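Local coordinates for hydrogenase maturation factor (PDB 3VTH), which probably transfers the carbamoyl group of carbamoyl phosphate, in an ATP-dependent reaction, to the C-terminal cysteine of HypE during [NiFe]-hydrogenase maturation, at residues I402-T416 against N733-N746. Sequence-based numbering, arbitrary orientation.
Sequences ILAVGGFYKNTFCMT and NDGGISLGQAVIAN. With FE (Fe (III) ion), chain I; AP2 (phosphomethylphosphonic acid adenosyl ester), chain H.
A404 and A742 meet methyl to methyl, CB to CB at 4.0 Å, where helix 737-746 lies on the hairpin of strands 402-404 and 414-416; such short side chains suit a helix pressed close to a sheet. C414 SG, swung anti to its own nitrogen (chi1 -180°), fills the space beside A742 CB, and T416 CG2 borders the same methyl. I402 reaches past A745 and sets CD1 against the helix backbone, 3.4 Å from N746 N.

Toward the iron and nucleotide site the fit turns polar. S738, a small knob, packs CB over G406, whose CA lies 3.9 Å away; a CB there would clash with T412 O, and the backbone angles alone would jam it against the preceding carbonyl. S738 OG donates to T412 OG1, which donates to G735 O (2.7 Å), so both buried hydroxyl protons are engaged. Extended Q741 brings its amide alongside G406: OE1 accepts from G406 N (2.8 Å) on a lone pair, while NE2 reaches G406 O from above the carbonyl plane. A leucine here would probably leave both backbone groups of G406 without these partners and the loop after strand 402-404 less firmly held.

At the tip, K410 lays its aliphatic chain across the amide of N733, whose OD1 closes an Asx turn on G735 N. D734 OD1 binds the iron (III) ion at 2.2 Å, alongside H483, H487, D507 and the nucleotide analogue, which also takes a bond from D734 N; OD2 accepts from a water that also holds F408 N. Helix 737-746 covers one face of the hairpin and of adjoining strand 456-460, with helix 483-494 beside it, while helix 433-449 packs against F413 and M415 on the other, in the Kae1-like, actin-type ATPase fold.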
# COMPACT_ATOMS: atom_id res chain seq x y z
N ILE A 402 -13.55 -16.08 2.99
CA ILE A 402 -12.35 -16.67 2.41
C ILE A 402 -11.13 -15.96 2.98
O ILE A 402 -11.14 -14.74 3.12
CB ILE A 402 -12.36 -16.55 0.87
CG1 ILE A 402 -13.37 -17.56 0.28
CG2 ILE A 402 -10.94 -16.76 0.25
CD1 ILE A 402 -13.71 -17.34 -1.18
N LEU A 403 -10.11 -16.72 3.34
CA LEU A 403 -8.81 -16.13 3.60
C LEU A 403 -7.92 -16.37 2.38
O LEU A 403 -7.71 -17.51 1.98
CB LEU A 403 -8.18 -16.75 4.86
CG LEU A 403 -6.69 -16.46 5.12
CD1 LEU A 403 -6.44 -14.97 5.43
CD2 LEU A 403 -6.21 -17.34 6.26
N ALA A 404 -7.41 -15.30 1.80
CA ALA A 404 -6.42 -15.38 0.72
C ALA A 404 -5.07 -15.01 1.31
O ALA A 404 -4.92 -13.94 1.89
CB ALA A 404 -6.80 -14.45 -0.42
N VAL A 405 -4.10 -15.91 1.18
CA VAL A 405 -2.86 -15.83 1.95
C VAL A 405 -1.81 -14.94 1.31
O VAL A 405 -0.82 -14.60 1.95
CB VAL A 405 -2.26 -17.23 2.27
CG1 VAL A 405 -3.21 -18.03 3.21
CG2 VAL A 405 -1.91 -18.00 1.00
N GLY A 406 -2.03 -14.57 0.04
CA GLY A 406 -1.08 -13.70 -0.66
C GLY A 406 0.08 -14.45 -1.28
O GLY A 406 0.01 -15.68 -1.49
N GLY A 407 1.16 -13.73 -1.59
CA GLY A 407 2.33 -14.34 -2.22
C GLY A 407 3.54 -14.33 -1.29
O GLY A 407 3.41 -14.59 -0.09
N PHE A 408 4.69 -14.03 -1.86
CA PHE A 408 5.97 -14.02 -1.15
C PHE A 408 6.47 -12.56 -0.99
O PHE A 408 6.54 -12.06 0.13
CB PHE A 408 6.99 -14.94 -1.85
CG PHE A 408 8.45 -14.58 -1.60
CD1 PHE A 408 9.32 -14.41 -2.67
CD2 PHE A 408 8.94 -14.39 -0.31
CE1 PHE A 408 10.67 -14.08 -2.47
CE2 PHE A 408 10.28 -14.06 -0.10
CZ PHE A 408 11.15 -13.90 -1.18
N TYR A 409 6.80 -11.90 -2.10
CA TYR A 409 7.23 -10.51 -2.03
C TYR A 409 6.10 -9.60 -1.60
O TYR A 409 4.95 -9.80 -2.02
CB TYR A 409 7.70 -10.01 -3.40
CG TYR A 409 8.96 -10.67 -3.91
CD1 TYR A 409 10.20 -10.36 -3.36
CD2 TYR A 409 8.90 -11.59 -4.95
CE1 TYR A 409 11.38 -10.96 -3.84
CE2 TYR A 409 10.07 -12.20 -5.45
CZ TYR A 409 11.30 -11.88 -4.88
OH TYR A 409 12.44 -12.48 -5.37
N LYS A 410 6.42 -8.61 -0.78
CA LYS A 410 5.48 -7.54 -0.47
C LYS A 410 4.13 -8.11 0.00
O LYS A 410 3.06 -7.64 -0.39
CB LYS A 410 5.27 -6.65 -1.71
CG LYS A 410 6.54 -5.88 -2.18
CD LYS A 410 6.26 -5.22 -3.53
CE LYS A 410 7.41 -4.31 -4.04
NZ LYS A 410 8.75 -5.01 -4.16
N ASN A 411 4.20 -9.13 0.84
CA ASN A 411 2.99 -9.87 1.15
C ASN A 411 1.87 -9.03 1.77
O ASN A 411 2.13 -8.17 2.61
CB ASN A 411 3.32 -11.07 2.03
CG ASN A 411 2.07 -11.82 2.48
OD1 ASN A 411 1.68 -12.84 1.89
ND2 ASN A 411 1.43 -11.31 3.50
N THR A 412 0.64 -9.29 1.33
CA THR A 412 -0.55 -8.98 2.11
C THR A 412 -1.41 -10.24 2.07
O THR A 412 -1.25 -11.08 1.18
CB THR A 412 -1.37 -7.83 1.50
OG1 THR A 412 -1.74 -8.19 0.16
CG2 THR A 412 -0.59 -6.49 1.51
N PHE A 413 -2.31 -10.36 3.04
CA PHE A 413 -3.38 -11.35 3.00
C PHE A 413 -4.70 -10.61 2.89
O PHE A 413 -4.75 -9.40 3.09
CB PHE A 413 -3.33 -12.25 4.25
CG PHE A 413 -3.48 -11.50 5.56
CD1 PHE A 413 -4.74 -11.17 6.04
CD2 PHE A 413 -2.35 -11.15 6.30
CE1 PHE A 413 -4.89 -10.47 7.27
CE2 PHE A 413 -2.49 -10.46 7.53
CZ PHE A 413 -3.75 -10.13 8.02
N CYS A 414 -5.77 -11.32 2.51
CA CYS A 414 -7.08 -10.69 2.36
C CYS A 414 -8.16 -11.61 2.92
O CYS A 414 -8.10 -12.82 2.69
CB CYS A 414 -7.34 -10.36 0.88
SG CYS A 414 -8.93 -9.56 0.52
N MET A 415 -9.11 -11.06 3.68
CA MET A 415 -10.23 -11.82 4.24
C MET A 415 -11.54 -11.19 3.81
O MET A 415 -11.73 -9.98 3.96
CB MET A 415 -10.24 -11.76 5.78
CG MET A 415 -9.03 -12.30 6.45
SD MET A 415 -9.06 -11.86 8.21
CE MET A 415 -7.48 -12.61 8.59
N THR A 416 -12.47 -12.01 3.34
CA THR A 416 -13.74 -11.49 2.89
C THR A 416 -14.82 -11.68 3.96
O THR A 416 -14.79 -12.64 4.73
CB THR A 416 -14.23 -12.18 1.60
OG1 THR A 416 -14.29 -13.59 1.81
CG2 THR A 416 -13.27 -11.86 0.46
N ASN A 733 1.87 -4.65 -8.03
CA ASN A 733 2.89 -5.59 -7.54
C ASN A 733 2.27 -6.66 -6.64
O ASN A 733 1.06 -6.70 -6.47
CB ASN A 733 4.07 -4.86 -6.87
CG ASN A 733 3.66 -4.14 -5.58
OD1 ASN A 733 2.97 -4.69 -4.72
ND2 ASN A 733 4.10 -2.89 -5.46
N ASP A 734 3.10 -7.54 -6.07
CA ASP A 734 2.57 -8.68 -5.31
C ASP A 734 1.76 -8.33 -4.06
O ASP A 734 1.08 -9.20 -3.50
CB ASP A 734 3.67 -9.69 -4.98
CG ASP A 734 4.04 -10.55 -6.18
OD1 ASP A 734 3.48 -10.33 -7.27
OD2 ASP A 734 4.87 -11.47 -6.03
N GLY A 735 1.86 -7.07 -3.62
CA GLY A 735 0.98 -6.52 -2.56
C GLY A 735 -0.49 -6.65 -2.91
O GLY A 735 -1.33 -6.70 -2.01
N GLY A 736 -0.82 -6.70 -4.20
CA GLY A 736 -2.23 -6.82 -4.62
C GLY A 736 -2.73 -8.25 -4.84
O GLY A 736 -3.92 -8.46 -4.98
N ILE A 737 -1.83 -9.23 -4.82
CA ILE A 737 -2.17 -10.63 -5.17
C ILE A 737 -3.32 -11.21 -4.32
O ILE A 737 -4.20 -11.87 -4.84
CB ILE A 737 -0.90 -11.51 -5.06
CG1 ILE A 737 0.03 -11.29 -6.28
CG2 ILE A 737 -1.21 -12.97 -4.84
CD1 ILE A 737 -0.47 -11.89 -7.61
N SER A 738 -3.31 -10.95 -3.01
CA SER A 738 -4.33 -11.51 -2.12
C SER A 738 -5.76 -11.09 -2.48
O SER A 738 -6.69 -11.86 -2.30
CB SER A 738 -4.01 -11.16 -0.66
OG SER A 738 -4.14 -9.76 -0.46
N LEU A 739 -5.95 -9.87 -2.98
CA LEU A 739 -7.29 -9.44 -3.42
C LEU A 739 -7.78 -10.26 -4.63
O LEU A 739 -8.95 -10.68 -4.68
CB LEU A 739 -7.32 -7.94 -3.71
CG LEU A 739 -8.66 -7.40 -4.23
CD1 LEU A 739 -9.82 -7.56 -3.16
CD2 LEU A 739 -8.53 -5.97 -4.67
N GLY A 740 -6.88 -10.48 -5.59
CA GLY A 740 -7.19 -11.32 -6.75
C GLY A 740 -7.50 -12.76 -6.37
O GLY A 740 -8.49 -13.32 -6.86
N GLN A 741 -6.68 -13.35 -5.49
CA GLN A 741 -6.94 -14.70 -4.99
C GLN A 741 -8.31 -14.78 -4.34
O GLN A 741 -9.03 -15.76 -4.53
CB GLN A 741 -5.91 -15.14 -3.94
CG GLN A 741 -4.47 -15.29 -4.43
CD GLN A 741 -3.49 -15.47 -3.28
OE1 GLN A 741 -3.73 -15.00 -2.16
NE2 GLN A 741 -2.36 -16.14 -3.56
N ALA A 742 -8.65 -13.75 -3.56
CA ALA A 742 -9.92 -13.71 -2.83
C ALA A 742 -11.12 -13.70 -3.77
O ALA A 742 -12.05 -14.48 -3.57
CB ALA A 742 -9.98 -12.49 -1.88
N VAL A 743 -11.11 -12.85 -4.79
CA VAL A 743 -12.29 -12.78 -5.67
C VAL A 743 -12.37 -13.95 -6.64
O VAL A 743 -13.44 -14.34 -7.05
CB VAL A 743 -12.44 -11.42 -6.41
CG1 VAL A 743 -12.65 -10.30 -5.39
CG2 VAL A 743 -11.23 -11.15 -7.34
N ILE A 744 -11.22 -14.53 -6.99
CA ILE A 744 -11.24 -15.73 -7.81
C ILE A 744 -11.86 -16.89 -7.04
O ILE A 744 -12.74 -17.61 -7.55
CB ILE A 744 -9.84 -16.11 -8.31
CG1 ILE A 744 -9.40 -15.14 -9.41
CG2 ILE A 744 -9.83 -17.57 -8.86
CD1 ILE A 744 -7.90 -15.15 -9.67
N ALA A 745 -11.41 -17.08 -5.81
CA ALA A 745 -11.92 -18.20 -5.03
C ALA A 745 -13.41 -18.01 -4.74
O ALA A 745 -14.19 -18.97 -4.79
CB ALA A 745 -11.10 -18.37 -3.73
N ASN A 746 -13.80 -16.76 -4.48
CA ASN A 746 -15.20 -16.42 -4.25
C ASN A 746 -16.07 -16.76 -5.46
O ASN A 746 -17.16 -17.32 -5.30
CB ASN A 746 -15.38 -14.95 -3.87
CG ASN A 746 -16.82 -14.61 -3.56
OD1 ASN A 746 -17.38 -15.05 -2.55
ND2 ASN A 746 -17.45 -13.85 -4.46
FE FE I . 3.82 -10.93 -9.38
PB AP2 H . 6.97 -11.37 -8.68
O1B AP2 H . 7.86 -10.95 -9.82
O2B AP2 H . 5.56 -11.74 -9.02
O3B AP2 H . 7.67 -12.33 -7.74
C3A AP2 H . 6.84 -9.84 -7.71
PA AP2 H . 5.93 -8.49 -8.51
O1A AP2 H . 5.80 -7.51 -7.36
O2A AP2 H . 4.70 -8.89 -9.29
O5' AP2 H . 6.96 -7.91 -9.62
C5' AP2 H . 8.11 -7.23 -9.15
C4' AP2 H . 9.04 -7.14 -10.34
O4' AP2 H . 8.55 -6.18 -11.27
C3' AP2 H . 10.43 -6.66 -9.97
O3' AP2 H . 11.20 -7.72 -9.41
C2' AP2 H . 10.92 -6.19 -11.32
O2' AP2 H . 11.38 -7.35 -12.03
C1' AP2 H . 9.66 -5.61 -11.98
N9 AP2 H . 9.73 -4.13 -11.85
C8 AP2 H . 9.72 -3.39 -10.71
N7 AP2 H . 9.86 -2.06 -10.96
C5 AP2 H . 9.97 -1.93 -12.30
C6 AP2 H . 10.14 -0.80 -13.25
N6 AP2 H . 10.22 0.48 -12.81
N1 AP2 H . 10.22 -1.10 -14.57
C2 AP2 H . 10.13 -2.36 -15.04
N3 AP2 H . 9.98 -3.44 -14.23
C4 AP2 H . 9.89 -3.28 -12.88
O HOH W 1 2.50 -11.23 -2.05
O HOH W 2 5.36 -13.26 -4.40
O HOH W 3 -0.81 -10.20 -1.74